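PDB 6F74: alcohol oxidase from Myceliophthora thermophila, which binds FAD as a VAO-type flavoprotein and probably uses it to oxidise an alcohol-type substrate with oxygen as electron acceptor. Local coordinates for residues S202-D207 with R213-V218. Numbering follows the deposited sequence.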
ATOM      1  N   SER A 202     -17.161  -4.173  19.442  1.00 30.65           N
ATOM      2  CA  SER A 202     -15.837  -4.522  19.928  1.00 30.28           C
ATOM      3  C   SER A 202     -14.739  -3.714  19.226  1.00 29.19           C
ATOM      4  O   SER A 202     -14.978  -3.050  18.198  1.00 28.62           O
ATOM      5  CB  SER A 202     -15.593  -6.026  19.763  1.00 30.20           C
ATOM      6  OG  SER A 202     -16.532  -6.813  20.476  1.00 31.28           O
ATOM      7  N   ALA A 203     -13.542  -3.764  19.805  1.00 28.97           N
ATOM      8  CA  ALA A 203     -12.378  -3.115  19.220  1.00 27.98           C
ATOM      9  C   ALA A 203     -11.072  -3.837  19.522  1.00 27.64           C
ATOM     10  O   ALA A 203     -11.031  -4.718  20.394  1.00 28.27           O
ATOM     11  CB  ALA A 203     -12.306  -1.678  19.655  1.00 28.13           C
ATOM     12  N   ILE A 204     -10.024  -3.474  18.762  1.00 26.68           N
ATOM     13  CA  ILE A 204      -8.663  -3.852  19.101  1.00 26.37           C
ATOM     14  C   ILE A 204      -7.817  -2.595  19.309  1.00 26.02           C
ATOM     15  O   ILE A 204      -7.797  -1.699  18.450  1.00 25.45           O
ATOM     16  CB  ILE A 204      -8.043  -4.842  18.088  1.00 25.67           C
ATOM     17  CG1 ILE A 204      -8.796  -6.176  18.162  1.00 26.19           C
ATOM     18  CG2 ILE A 204      -6.573  -5.066  18.406  1.00 25.35           C
ATOM     19  CD1 ILE A 204      -8.263  -7.330  17.312  1.00 25.70           C
ATOM     20  N   HIS A 205      -7.149  -2.528  20.469  1.00 26.45           N
ATOM     21  CA  HIS A 205      -6.147  -1.505  20.739  1.00 26.12           C
ATOM     22  C   HIS A 205      -4.837  -1.983  20.147  1.00 25.35           C
ATOM     23  O   HIS A 205      -4.194  -2.894  20.671  1.00 25.55           O
ATOM     24  CB  HIS A 205      -6.017  -1.242  22.245  1.00 26.98           C
ATOM     25  CG  HIS A 205      -5.140  -0.063  22.574  1.00 26.74           C
ATOM     26  ND1 HIS A 205      -4.791   0.289  23.858  1.00 27.41           N
ATOM     27  CD2 HIS A 205      -4.460   0.772  21.757  1.00 25.92           C
ATOM     28  CE1 HIS A 205      -3.986   1.333  23.821  1.00 26.99           C
ATOM     29  NE2 HIS A 205      -3.765   1.644  22.558  1.00 26.10           N
ATOM     30  N   ILE A 206      -4.459  -1.399  19.016  1.00 24.52           N
ATOM     31  CA  ILE A 206      -3.183  -1.735  18.422  1.00 23.83           C
ATOM     32  C   ILE A 206      -2.161  -0.778  19.014  1.00 23.73           C
ATOM     33  O   ILE A 206      -1.995   0.329  18.503  1.00 23.33           O
ATOM     34  CB  ILE A 206      -3.221  -1.636  16.892  1.00 23.06           C
ATOM     35  CG1 ILE A 206      -4.413  -2.434  16.340  1.00 23.22           C
ATOM     36  CG2 ILE A 206      -1.911  -2.144  16.300  1.00 22.46           C
ATOM     37  CD1 ILE A 206      -4.646  -2.258  14.840  1.00 22.57           C
ATOM     38  N   ASP A 207      -1.482  -1.210  20.084  1.00 24.16           N
ATOM     39  CA  ASP A 207      -0.613  -0.355  20.884  1.00 24.25           C
ATOM     40  C   ASP A 207       0.827  -0.522  20.439  1.00 23.64           C
ATOM     41  O   ASP A 207       1.680  -0.982  21.181  1.00 23.89           O
ATOM     42  CB  ASP A 207      -0.787  -0.682  22.386  1.00 25.21           C
ATOM     43  CG  ASP A 207      -0.346   0.450  23.301  1.00 25.49           C
ATOM     44  OD1 ASP A 207       0.160   1.512  22.819  1.00 24.95           O
ATOM     45  OD2 ASP A 207      -0.512   0.265  24.533  1.00 26.34           O
ATOM     46  N   ARG A 213      -0.335  -9.276  10.548  1.00 21.04           N
ATOM     47  CA  ARG A 213      -0.195 -10.624  11.084  1.00 21.56           C
ATOM     48  C   ARG A 213      -0.473 -10.637  12.596  1.00 22.20           C
ATOM     49  O   ARG A 213      -1.211 -11.471  13.079  1.00 22.76           O
ATOM     50  CB  ARG A 213       1.194 -11.173  10.811  1.00 21.46           C
ATOM     51  CG  ARG A 213       1.244 -12.674  11.013  1.00 21.99           C
ATOM     52  CD  ARG A 213       2.603 -13.204  10.502  1.00 21.88           C
ATOM     53  NE  ARG A 213       2.635 -13.299   9.024  1.00 21.41           N
ATOM     54  CZ  ARG A 213       1.965 -14.213   8.328  1.00 21.54           C
ATOM     55  NH1 ARG A 213       1.248 -15.165   8.965  1.00 22.12           N
ATOM     56  NH2 ARG A 213       2.039 -14.225   6.989  1.00 21.14           N
ATOM     57  N   ASP A 214       0.077  -9.672  13.307  1.00 22.15           N
ATOM     58  CA  ASP A 214       0.004  -9.625  14.778  1.00 22.80           C
ATOM     59  C   ASP A 214      -1.423  -9.330  15.228  1.00 23.18           C
ATOM     60  O   ASP A 214      -1.919  -9.912  16.190  1.00 23.91           O
ATOM     61  CB  ASP A 214       0.956  -8.544  15.311  1.00 22.60           C
ATOM     62  CG  ASP A 214       2.374  -8.669  14.753  1.00 22.18           C
ATOM     63  OD1 ASP A 214       3.015  -9.699  14.991  1.00 22.50           O
ATOM     64  OD2 ASP A 214       2.869  -7.746  14.052  1.00 21.59           O
ATOM     65  N   VAL A 215      -2.080  -8.428  14.503  1.00 22.76           N
ATOM     66  CA  VAL A 215      -3.444  -8.006  14.799  1.00 23.10           C
ATOM     67  C   VAL A 215      -4.414  -9.158  14.550  1.00 23.48           C
ATOM     68  O   VAL A 215      -5.324  -9.434  15.369  1.00 24.18           O
ATOM     69  CB  VAL A 215      -3.827  -6.757  13.971  1.00 22.56           C
ATOM     70  CG1 VAL A 215      -5.275  -6.318  14.218  1.00 22.98           C
ATOM     71  CG2 VAL A 215      -2.904  -5.613  14.321  1.00 22.30           C
ATOM     72  N   TYR A 216      -4.182  -9.862  13.455  1.00 23.07           N
ATOM     73  CA  TYR A 216      -5.014 -10.996  13.076  1.00 23.37           C
ATOM     74  C   TYR A 216      -5.035 -12.141  14.096  1.00 24.18           C
ATOM     75  O   TYR A 216      -6.055 -12.783  14.298  1.00 24.71           O
ATOM     76  CB  TYR A 216      -4.537 -11.526  11.715  1.00 22.80           C
ATOM     77  CG  TYR A 216      -4.902 -10.693  10.489  1.00 22.17           C
ATOM     78  CD1 TYR A 216      -5.851  -9.655  10.525  1.00 22.16           C
ATOM     79  CD2 TYR A 216      -4.339 -11.010   9.261  1.00 21.66           C
ATOM     80  CE1 TYR A 216      -6.194  -8.948   9.391  1.00 21.67           C
ATOM     81  CE2 TYR A 216      -4.677 -10.311   8.117  1.00 21.17           C
ATOM     82  CZ  TYR A 216      -5.600  -9.291   8.172  1.00 21.17           C
ATOM     83  OH  TYR A 216      -5.932  -8.641   7.006  1.00 20.75           O
ATOM     84  N   THR A 217      -3.894 -12.411  14.713  1.00 24.31           N
ATOM     85  CA  THR A 217      -3.805 -13.452  15.751  1.00 25.16           C
ATOM     86  C   THR A 217      -4.744 -13.169  16.941  1.00 25.93           C
ATOM     87  O   THR A 217      -5.389 -14.065  17.464  1.00 26.69           O
ATOM     88  CB  THR A 217      -2.336 -13.557  16.221  1.00 25.15           C
ATOM     89  OG1 THR A 217      -1.540 -13.999  15.124  1.00 24.59           O
ATOM     90  CG2 THR A 217      -2.157 -14.512  17.420  1.00 26.12           C
ATOM     91  N   VAL A 218      -4.822 -11.907  17.349  1.00 25.78           N
ATOM     92  CA  VAL A 218      -5.705 -11.496  18.454  1.00 26.55           C
ATOM     93  C   VAL A 218      -7.173 -11.486  18.036  1.00 26.73           C
ATOM     94  O   VAL A 218      -8.055 -11.901  18.806  1.00 27.60           O
ATOM     95  CB  VAL A 218      -5.264 -10.136  19.033  1.00 26.38           C
ATOM     96  CG1 VAL A 218      -6.249  -9.636  20.086  1.00 27.20           C
ATOM     97  CG2 VAL A 218      -3.876 -10.279  19.662  1.00 26.42           C
TER
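I204 and I206, on strand 203-208, meet V215 and V218 of helix 212-221, a strand-to-helix packing within the FAD-binding domain of the VAO/PCMH fold. The short segments run roughly antiparallel, with 144° between their directions and axes 10.1 Å apart; the chain reverses in the five residues between them, and the helix lies against the strand. No hydrogen bond crosses, and the side-chain contacts are all between aliphatic carbons of branched residues. V215 meets both isoleucines. Its CG2 lies 3.8 Å from I206 CD1 and also meets CG1 and CG2 of I206, each at 4.1 Å, so this one methyl touches both branches of the isoleucine. The two side chains cross at about a right angle. I206 CB does not aim straight at the helix; with CG1 anti to the carbonyl carbon (chi1 -51°) and the chain extended beyond it, CD1 reaches the valine, where it also approaches V215 CG1 at 4.2 Å. I204, whose CB does point at the helix, is likewise extended and delivers only its terminal methyl. That CD1 sits 4.1 Å from the backbone O of V215, a van der Waals approach to the helix main chain. One turn of the helix is thus met by two isoleucines from alternate strand positions. Elsewhere, I204 touches V182 and V304 on the two neighbouring strands, while I206 touches I302 on a strand and I237 in a loop. The side chain of I206 is about 10 Å from the bound FAD, so this apolar layer is near the cofactor pocket without touching the flavin nucleotide. At V218, CG1 lies anti to the backbone N (chi1 175°), and this branch meets I204 CD1 at 4.1 Å.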